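Local coordinates for osmotically inducible protein OsmC (Psychrobacter arcticus, PDB 2PN2) that is of unknown function but belongs to the OsmC family and probably takes part in osmotic stress and detoxification responses, at residues D87-V98 with E108-N116; N41-P49 with E57-L65. All coordinates share one frame; numbering follows the deposited sequence.

Contact 1: D87-V98 with E108-N116; sequences DIAGTTAEVTKV and EVHIAITFN. With SO4 (sulfate ion), chain D.
Thr92 to Val98 and Glu108 to Thr114 are paired arms of an antiparallel beta hairpin. Backbone hydrogen bonds run in both directions at Thr92-Thr114, Glu94-Ala112, Thr96-His110 and Val98-Glu108. The residues between belong to non-hydrogen-bonded pairs and turn to the other face, where helix 61-83 packs. There Ala93 CB meets Ile111 CG2 at 3.8 Å, and Val95 CG1 meets Val109 CG1 at 4.0 Å.

On the opposite face, His110 NE2 donates to Glu108 OE1 at 2.6 Å. The carboxylate oxygen lies 5° from the ring plane and uses its anti lone pair. This holds the ring edge toward the acid. Val98 CG2 approaches the same ring obliquely, 4.1 Å from His110 CE1, and also lies beside the Glu108 chain.

At the other end of the ladder, Thr91 lies alongside Phe115, with its CG2 over one face of the ring. That methyl, anti to the backbone N (chi1 -66° for OG1), sits 4.2 Å from the ring centroid, a CH-pi contact offset toward the rim. The hydroxyl of Thr91 gives a bond of 2.6 Å from OG1 to Ile88 O, which also takes the Thr91 N-H of a type II turn. Ile88 CG2 reaches the edge of the Phe115 ring. Asn116 ND2 makes a weak bond to Asp87 O at 3.4 Å.

Near Val98, the extended Lys97 chain leads away from the hairpin to Thr62 and Asp63. Its NZ also makes a weak bond to a sulfate oxygen, O1. Strand 92-100 continues the sheet into the second subunit, where Lys24 of that chain forms a salt bridge with Glu94. The in-plane bond to Glu108 probably favours a proton on His110 NE2, and the carboxylate would probably stabilise positive charge on the ring.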
loop_
_atom_site.group_PDB
_atom_site.type_symbol
_atom_site.label_atom_id
_atom_site.label_comp_id
_atom_site.label_asym_id
_atom_site.label_seq_id
_atom_site.Cartn_x
_atom_site.Cartn_y
_atom_site.Cartn_z
ATOM N N ASP A 87 -1.717 10.273 -24.785
ATOM C CA ASP A 87 -2.335 10.903 -23.611
ATOM C C ASP A 87 -3.334 9.882 -23.077
ATOM O O ASP A 87 -4.284 9.519 -23.782
ATOM C CB ASP A 87 -3.048 12.223 -23.967
ATOM C CG ASP A 87 -3.528 13.011 -22.732
ATOM O OD1 ASP A 87 -3.718 12.433 -21.640
ATOM O OD2 ASP A 87 -3.726 14.237 -22.858
ATOM N N ILE A 88 -3.099 9.423 -21.847
ATOM C CA ILE A 88 -3.982 8.464 -21.184
ATOM C C ILE A 88 -4.677 9.051 -19.948
ATOM O O ILE A 88 -5.187 8.297 -19.131
ATOM C CB ILE A 88 -3.255 7.098 -20.866
ATOM C CG1 ILE A 88 -2.030 7.289 -19.971
ATOM C CG2 ILE A 88 -2.865 6.422 -22.162
ATOM C CD1 ILE A 88 -1.635 6.030 -19.206
ATOM N N ALA A 89 -4.747 10.387 -19.826
ATOM C CA ALA A 89 -5.430 11.032 -18.679
ATOM C C ALA A 89 -6.893 10.574 -18.647
ATOM O O ALA A 89 -7.519 10.379 -19.697
ATOM C CB ALA A 89 -5.329 12.574 -18.742
ATOM N N GLY A 90 -7.411 10.325 -17.449
ATOM C CA GLY A 90 -8.780 9.829 -17.293
ATOM C C GLY A 90 -8.897 8.310 -17.318
ATOM O O GLY A 90 -9.997 7.781 -17.092
ATOM N N THR A 91 -7.788 7.602 -17.583
ATOM C CA THR A 91 -7.748 6.142 -17.498
ATOM C C THR A 91 -8.093 5.778 -16.050
ATOM O O THR A 91 -7.717 6.501 -15.121
ATOM C CB THR A 91 -6.351 5.570 -17.895
ATOM O OG1 THR A 91 -6.117 5.828 -19.285
ATOM C CG2 THR A 91 -6.279 4.029 -17.658
ATOM N N THR A 92 -8.843 4.696 -15.869
ATOM C CA THR A 92 -9.269 4.259 -14.550
ATOM C C THR A 92 -8.931 2.797 -14.302
ATOM O O THR A 92 -8.828 2.004 -15.246
ATOM C CB THR A 92 -10.775 4.466 -14.365
ATOM O OG1 THR A 92 -11.487 3.712 -15.355
ATOM C CG2 THR A 92 -11.144 5.950 -14.491
ATOM N N ALA A 93 -8.771 2.455 -13.027
ATOM C CA ALA A 93 -8.486 1.087 -12.592
ATOM C C ALA A 93 -9.388 0.734 -11.408
ATOM O O ALA A 93 -9.253 1.370 -10.359
ATOM C CB ALA A 93 -7.002 0.944 -12.202
ATOM N N GLU A 94 -10.313 -0.231 -11.589
ATOM C CA GLU A 94 -11.185 -0.753 -10.507
ATOM C C GLU A 94 -10.440 -1.902 -9.848
ATOM O O GLU A 94 -10.045 -2.853 -10.524
ATOM C CB GLU A 94 -12.538 -1.263 -11.009
ATOM C CG GLU A 94 -13.492 -0.162 -11.323
ATOM C CD GLU A 94 -14.759 -0.598 -12.040
ATOM O OE1 GLU A 94 -15.006 -1.817 -12.199
ATOM O OE2 GLU A 94 -15.518 0.304 -12.453
ATOM N N VAL A 95 -10.267 -1.806 -8.533
ATOM C CA VAL A 95 -9.466 -2.746 -7.769
ATOM C C VAL A 95 -10.398 -3.573 -6.926
ATOM O O VAL A 95 -11.264 -3.033 -6.223
ATOM C CB VAL A 95 -8.457 -2.024 -6.843
ATOM C CG1 VAL A 95 -7.571 -3.066 -6.082
ATOM C CG2 VAL A 95 -7.561 -1.048 -7.633
ATOM N N THR A 96 -10.249 -4.887 -7.028
ATOM C CA THR A 96 -11.036 -5.829 -6.240
ATOM C C THR A 96 -10.013 -6.711 -5.546
ATOM O O THR A 96 -9.057 -7.127 -6.178
ATOM C CB THR A 96 -11.988 -6.646 -7.171
ATOM O OG1 THR A 96 -13.005 -5.775 -7.701
ATOM C CG2 THR A 96 -12.662 -7.769 -6.422
ATOM N N LYS A 97 -10.183 -6.976 -4.252
ATOM C CA LYS A 97 -9.249 -7.857 -3.544
ATOM C C LYS A 97 -9.979 -9.088 -3.063
ATOM O O LYS A 97 -11.176 -9.016 -2.752
ATOM C CB LYS A 97 -8.539 -7.149 -2.376
ATOM C CG LYS A 97 -9.399 -6.873 -1.156
ATOM C CD LYS A 97 -8.600 -6.359 0.027
ATOM C CE LYS A 97 -9.530 -6.311 1.230
ATOM N NZ LYS A 97 -8.923 -5.580 2.347
ATOM N N VAL A 98 -9.252 -10.204 -3.015
ATOM C CA VAL A 98 -9.738 -11.443 -2.429
ATOM C C VAL A 98 -8.754 -11.764 -1.298
ATOM O O VAL A 98 -7.521 -11.617 -1.457
ATOM C CB VAL A 98 -9.790 -12.612 -3.433
ATOM C CG1 VAL A 98 -10.398 -13.886 -2.766
ATOM C CG2 VAL A 98 -10.615 -12.216 -4.669
ATOM N N GLU A 108 -5.712 -12.577 -3.944
ATOM C CA GLU A 108 -5.855 -12.097 -5.314
ATOM C C GLU A 108 -6.104 -10.595 -5.330
ATOM O O GLU A 108 -6.702 -10.046 -4.384
ATOM C CB GLU A 108 -7.014 -12.807 -6.055
ATOM C CG GLU A 108 -7.117 -14.325 -5.849
ATOM C CD GLU A 108 -8.246 -14.987 -6.645
ATOM O OE1 GLU A 108 -8.858 -14.346 -7.523
ATOM O OE2 GLU A 108 -8.498 -16.175 -6.392
ATOM N N VAL A 109 -5.593 -9.930 -6.367
ATOM C CA VAL A 109 -5.915 -8.522 -6.623
ATOM C C VAL A 109 -6.334 -8.447 -8.077
ATOM O O VAL A 109 -5.523 -8.762 -8.983
ATOM C CB VAL A 109 -4.752 -7.561 -6.356
ATOM C CG1 VAL A 109 -5.168 -6.142 -6.710
ATOM C CG2 VAL A 109 -4.294 -7.634 -4.902
ATOM N N HIS A 110 -7.589 -8.069 -8.317
ATOM C CA HIS A 110 -8.104 -7.936 -9.690
ATOM C C HIS A 110 -8.136 -6.459 -10.012
ATOM O O HIS A 110 -8.694 -5.669 -9.232
ATOM C CB HIS A 110 -9.491 -8.561 -9.884
ATOM C CG HIS A 110 -9.609 -9.969 -9.391
ATOM N ND1 HIS A 110 -10.827 -10.556 -9.134
ATOM C CD2 HIS A 110 -8.669 -10.882 -9.037
ATOM C CE1 HIS A 110 -10.636 -11.791 -8.701
ATOM N NE2 HIS A 110 -9.336 -12.008 -8.621
ATOM N N ILE A 111 -7.519 -6.084 -11.132
ATOM C CA ILE A 111 -7.416 -4.695 -11.576
ATOM C C ILE A 111 -8.027 -4.632 -12.968
ATOM O O ILE A 111 -7.516 -5.261 -13.881
ATOM C CB ILE A 111 -5.943 -4.191 -11.612
ATOM C CG1 ILE A 111 -5.223 -4.435 -10.280
ATOM C CG2 ILE A 111 -5.864 -2.702 -12.012
ATOM C CD1 ILE A 111 -4.615 -5.814 -10.161
ATOM N N ALA A 112 -9.159 -3.939 -13.101
ATOM C CA ALA A 112 -9.837 -3.750 -14.385
ATOM C C ALA A 112 -9.474 -2.346 -14.859
ATOM O O ALA A 112 -9.933 -1.354 -14.273
ATOM C CB ALA A 112 -11.353 -3.895 -14.232
ATOM N N ILE A 113 -8.674 -2.264 -15.924
ATOM C CA ILE A 113 -8.205 -0.971 -16.455
ATOM C C ILE A 113 -9.039 -0.530 -17.673
ATOM O O ILE A 113 -9.167 -1.274 -18.634
ATOM C CB ILE A 113 -6.710 -0.998 -16.818
ATOM C CG1 ILE A 113 -5.854 -1.482 -15.631
ATOM C CG2 ILE A 113 -6.261 0.395 -17.285
ATOM C CD1 ILE A 113 -4.348 -1.450 -15.894
ATOM N N THR A 114 -9.593 0.680 -17.618
ATOM C CA THR A 114 -10.393 1.238 -18.707
ATOM C C THR A 114 -9.681 2.500 -19.197
ATOM O O THR A 114 -9.566 3.482 -18.471
ATOM C CB THR A 114 -11.858 1.500 -18.270
ATOM O OG1 THR A 114 -12.431 0.269 -17.801
ATOM C CG2 THR A 114 -12.718 2.022 -19.437
ATOM N N PHE A 115 -9.150 2.427 -20.414
ATOM C CA PHE A 115 -8.484 3.553 -21.042
ATOM C C PHE A 115 -9.487 4.585 -21.565
ATOM O O PHE A 115 -10.591 4.232 -22.001
ATOM C CB PHE A 115 -7.544 3.080 -22.155
ATOM C CG PHE A 115 -6.316 2.442 -21.630
ATOM C CD1 PHE A 115 -5.213 3.224 -21.291
ATOM C CD2 PHE A 115 -6.278 1.068 -21.382
ATOM C CE1 PHE A 115 -4.052 2.634 -20.759
ATOM C CE2 PHE A 115 -5.129 0.464 -20.856
ATOM C CZ PHE A 115 -4.014 1.251 -20.542
ATOM N N ASN A 116 -9.083 5.857 -21.482
ATOM C CA ASN A 116 -9.883 6.983 -21.983
ATOM C C ASN A 116 -10.146 6.927 -23.507
ATOM O O ASN A 116 -11.237 7.305 -23.952
ATOM C CB ASN A 116 -9.232 8.337 -21.602
ATOM C CG ASN A 116 -7.809 8.499 -22.160
ATOM O OD1 ASN A 116 -7.073 7.518 -22.312
ATOM N ND2 ASN A 116 -7.419 9.739 -22.439
HETATM S S SO4 D . -7.431 -5.643 6.606
HETATM O O1 SO4 D . -8.420 -5.320 5.575
HETATM O O2 SO4 D . -6.317 -4.688 6.572
HETATM O O3 SO4 D . -8.101 -5.538 7.899
HETATM O O4 SO4 D . -6.942 -7.005 6.417
#

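Contact 2: N41-P49 with E57-L65. With SO4 (sulfate ion), chain D.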
loop_
_atom_site.group_PDB
_atom_site.type_symbol
_atom_site.label_atom_id
_atom_site.label_comp_id
_atom_site.label_asym_id
_atom_site.label_seq_id
_atom_site.Cartn_x
_atom_site.Cartn_y
_atom_site.Cartn_z
ATOM N N ASN A 41 4.656 15.970 2.347
ATOM C CA ASN A 41 3.833 16.392 3.474
ATOM C C ASN A 41 2.336 16.002 3.273
ATOM O O ASN A 41 1.477 16.557 3.916
ATOM C CB ASN A 41 4.020 17.900 3.770
ATOM C CG ASN A 41 3.724 18.276 5.229
ATOM O OD1 ASN A 41 3.648 17.425 6.118
ATOM N ND2 ASN A 41 3.586 19.569 5.469
ATOM N N ASN A 42 2.044 15.015 2.419
ATOM C CA ASN A 42 0.648 14.585 2.174
ATOM C C ASN A 42 0.261 13.545 3.250
ATOM O O ASN A 42 1.157 12.881 3.762
ATOM C CB ASN A 42 0.500 14.047 0.738
ATOM C CG ASN A 42 -0.933 14.148 0.199
ATOM O OD1 ASN A 42 -1.728 15.003 0.616
ATOM N ND2 ASN A 42 -1.250 13.300 -0.756
ATOM N N GLU A 43 -1.049 13.438 3.582
ATOM C CA GLU A 43 -1.594 12.541 4.649
ATOM C C GLU A 43 -2.575 11.475 4.149
ATOM O O GLU A 43 -3.449 11.800 3.354
ATOM C CB GLU A 43 -2.349 13.337 5.740
ATOM C CG GLU A 43 -2.920 12.471 6.914
ATOM C CD GLU A 43 -3.664 13.233 7.989
ATOM O OE1 GLU A 43 -4.438 14.159 7.663
ATOM O OE2 GLU A 43 -3.510 12.873 9.177
ATOM N N ILE A 44 -2.432 10.243 4.676
ATOM C CA ILE A 44 -3.284 9.079 4.374
ATOM C C ILE A 44 -3.788 8.472 5.686
ATOM O O ILE A 44 -3.020 8.360 6.638
ATOM C CB ILE A 44 -2.490 8.028 3.570
ATOM C CG1 ILE A 44 -2.296 8.550 2.145
ATOM C CG2 ILE A 44 -3.195 6.657 3.556
ATOM C CD1 ILE A 44 -1.479 7.701 1.304
ATOM N N ILE A 45 -5.054 8.072 5.724
ATOM C CA ILE A 45 -5.682 7.488 6.899
ATOM C C ILE A 45 -6.029 6.042 6.601
ATOM O O ILE A 45 -6.346 5.721 5.461
ATOM C CB ILE A 45 -7.008 8.223 7.251
ATOM C CG1 ILE A 45 -6.804 9.742 7.441
ATOM C CG2 ILE A 45 -7.674 7.630 8.495
ATOM C CD1 ILE A 45 -5.800 10.124 8.495
ATOM N N THR A 46 -5.920 5.181 7.609
ATOM C CA THR A 46 -6.454 3.819 7.521
ATOM C C THR A 46 -7.374 3.553 8.703
ATOM O O THR A 46 -7.203 4.136 9.762
ATOM C CB THR A 46 -5.382 2.688 7.456
ATOM O OG1 THR A 46 -4.711 2.570 8.711
ATOM C CG2 THR A 46 -4.383 2.907 6.311
ATOM N N ASP A 47 -8.361 2.686 8.479
ATOM C CA ASP A 47 -9.275 2.200 9.488
ATOM C C ASP A 47 -9.421 0.703 9.296
ATOM O O ASP A 47 -9.388 0.220 8.164
ATOM C CB ASP A 47 -10.682 2.783 9.310
ATOM C CG ASP A 47 -10.838 4.198 9.817
ATOM O OD1 ASP A 47 -10.115 4.647 10.724
ATOM O OD2 ASP A 47 -11.782 4.853 9.344
ATOM N N ALA A 48 -9.610 -0.013 10.397
ATOM C CA ALA A 48 -9.951 -1.435 10.341
ATOM C C ALA A 48 -11.431 -1.510 9.902
ATOM O O ALA A 48 -12.204 -0.575 10.169
ATOM C CB ALA A 48 -9.771 -2.093 11.685
ATOM N N PRO A 49 -11.830 -2.586 9.188
ATOM C CA PRO A 49 -13.270 -2.697 8.854
ATOM C C PRO A 49 -14.176 -2.833 10.092
ATOM O O PRO A 49 -13.692 -3.180 11.180
ATOM C CB PRO A 49 -13.344 -3.969 7.992
ATOM C CG PRO A 49 -11.924 -4.209 7.515
ATOM C CD PRO A 49 -11.042 -3.694 8.608
ATOM N N GLU A 57 -14.177 4.285 8.005
ATOM C CA GLU A 57 -14.316 5.504 7.165
ATOM C C GLU A 57 -12.961 5.917 6.520
ATOM O O GLU A 57 -12.632 7.111 6.360
ATOM C CB GLU A 57 -15.045 6.642 7.896
ATOM C CG GLU A 57 -14.354 7.239 9.082
ATOM C CD GLU A 57 -15.221 8.242 9.833
ATOM O OE1 GLU A 57 -16.381 7.905 10.174
ATOM O OE2 GLU A 57 -14.731 9.365 10.110
ATOM N N ALA A 58 -12.246 4.889 6.062
ATOM C CA ALA A 58 -10.987 5.017 5.331
ATOM C C ALA A 58 -10.598 3.673 4.735
ATOM O O ALA A 58 -11.166 2.641 5.089
ATOM C CB ALA A 58 -9.875 5.489 6.245
ATOM N N PHE A 59 -9.635 3.692 3.812
ATOM C CA PHE A 59 -9.014 2.460 3.278
ATOM C C PHE A 59 -8.490 1.619 4.446
ATOM O O PHE A 59 -7.958 2.200 5.386
ATOM C CB PHE A 59 -7.739 2.789 2.482
ATOM C CG PHE A 59 -7.948 3.343 1.111
ATOM C CD1 PHE A 59 -8.182 4.703 0.913
ATOM C CD2 PHE A 59 -7.752 2.531 -0.014
ATOM C CE1 PHE A 59 -8.318 5.224 -0.367
ATOM C CE2 PHE A 59 -7.880 3.057 -1.306
ATOM C CZ PHE A 59 -8.181 4.390 -1.483
ATOM N N SER A 60 -8.658 0.292 4.421
ATOM C CA SER A 60 -7.985 -0.579 5.388
ATOM C C SER A 60 -6.522 -0.731 4.936
ATOM O O SER A 60 -6.207 -0.405 3.797
ATOM C CB SER A 60 -8.636 -1.962 5.470
ATOM O OG SER A 60 -8.359 -2.699 4.297
ATOM N N PRO A 61 -5.603 -1.170 5.833
ATOM C CA PRO A 61 -4.218 -1.404 5.386
ATOM C C PRO A 61 -4.106 -2.385 4.201
ATOM O O PRO A 61 -3.395 -2.083 3.258
ATOM C CB PRO A 61 -3.517 -1.898 6.662
ATOM C CG PRO A 61 -4.303 -1.265 7.754
ATOM C CD PRO A 61 -5.724 -1.362 7.291
ATOM N N THR A 62 -4.837 -3.503 4.179
ATOM C CA THR A 62 -4.768 -4.396 2.974
ATOM C C THR A 62 -5.426 -3.741 1.727
ATOM O O THR A 62 -4.932 -3.945 0.590
ATOM C CB THR A 62 -5.317 -5.818 3.225
ATOM O OG1 THR A 62 -6.704 -5.765 3.519
ATOM C CG2 THR A 62 -4.589 -6.455 4.387
ATOM N N ASP A 63 -6.480 -2.942 1.916
ATOM C CA ASP A 63 -7.053 -2.148 0.791
ATOM C C ASP A 63 -5.970 -1.244 0.218
ATOM O O ASP A 63 -5.831 -1.110 -0.989
ATOM C CB ASP A 63 -8.226 -1.236 1.201
ATOM C CG ASP A 63 -9.460 -1.980 1.610
ATOM O OD1 ASP A 63 -9.626 -3.162 1.232
ATOM O OD2 ASP A 63 -10.262 -1.363 2.348
ATOM N N LEU A 64 -5.190 -0.639 1.109
ATOM C CA LEU A 64 -4.100 0.253 0.705
ATOM C C LEU A 64 -3.052 -0.496 -0.132
ATOM O O LEU A 64 -2.604 0.012 -1.166
ATOM C CB LEU A 64 -3.486 0.903 1.955
ATOM C CG LEU A 64 -2.785 2.239 1.841
ATOM C CD1 LEU A 64 -3.784 3.269 1.330
ATOM C CD2 LEU A 64 -2.287 2.628 3.231
ATOM N N LEU A 65 -2.683 -1.708 0.290
ATOM C CA LEU A 65 -1.733 -2.529 -0.468
ATOM C C LEU A 65 -2.295 -2.861 -1.854
ATOM O O LEU A 65 -1.591 -2.747 -2.847
ATOM C CB LEU A 65 -1.427 -3.833 0.271
ATOM C CG LEU A 65 -0.349 -4.754 -0.295
ATOM C CD1 LEU A 65 0.982 -4.092 -0.122
ATOM C CD2 LEU A 65 -0.385 -6.121 0.407
HETATM S S SO4 D . -7.431 -5.643 6.606
HETATM O O1 SO4 D . -8.420 -5.320 5.575
HETATM O O2 SO4 D . -6.317 -4.688 6.572
HETATM O O3 SO4 D . -8.101 -5.538 7.899
HETATM O O4 SO4 D . -6.942 -7.005 6.417
HETATM O O HOH W 1 -7.864 6.664 3.682
HETATM O O HOH W 2 -11.547 0.154 6.452
#
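The Asp47 carboxylate is met at OD2 by Glu57 N, 2.8 Å away. The donor comes on the anti side, 16° out of the carboxylate plane. The other oxygen, OD1, forms a salt bridge with Arg32. The Phe59 ring has a water in plane at its edge, and it meets the ring of His37 of the second subunit, their planes about 40° apart. Phe59 O accepts from Asp47 N at 3.2 Å. A second water donates to both Asp47 O and Ala58 O. Replacing Asp47 with an alanine is likely to leave Glu57 N and the charge of Arg32 without this mate, and the chain at Glu57 less firmly held against the strand.

Leu64 points from the helix toward the strand. Its CD2 touches Thr46 CG2 at 3.7 Å, the side chains at about a right angle, and CD1 meets Ile44 CG2. Ser60 and Asp63 form a capping box at the helix start: Asp63 N donates to Ser60 OG, and Ser60 N to Asp63 OD2. Ser60 OG and Thr62 OG1 both bond to sulfate O1, while Thr62 N bonds to O2. The sulfate is probably from the crystallisation liquor, but this helix start, with Lys97 and Arg104, is consistent with an anion site.

Going from the N terminus, contact 2 comes first. It joins the end of strand 42-47, the last of its three-stranded sheet, to the start of helix 61-83, and closes a seven-residue loop. The helix then runs on to contact 1, where 87-98 and 108-116 pair along the hairpin; nine residues lie between them, five of them still strand. The two contacts are in series and neither nest nor cross. Their centres lie about 19 Å apart, yet they touch: Lys97 NZ is 2.8 Å from Asp63 OD1 in a salt bridge. One sulfate is shared by both. Both contacts also meet the second subunit, so each sheet is tied to the helix and to the dimer.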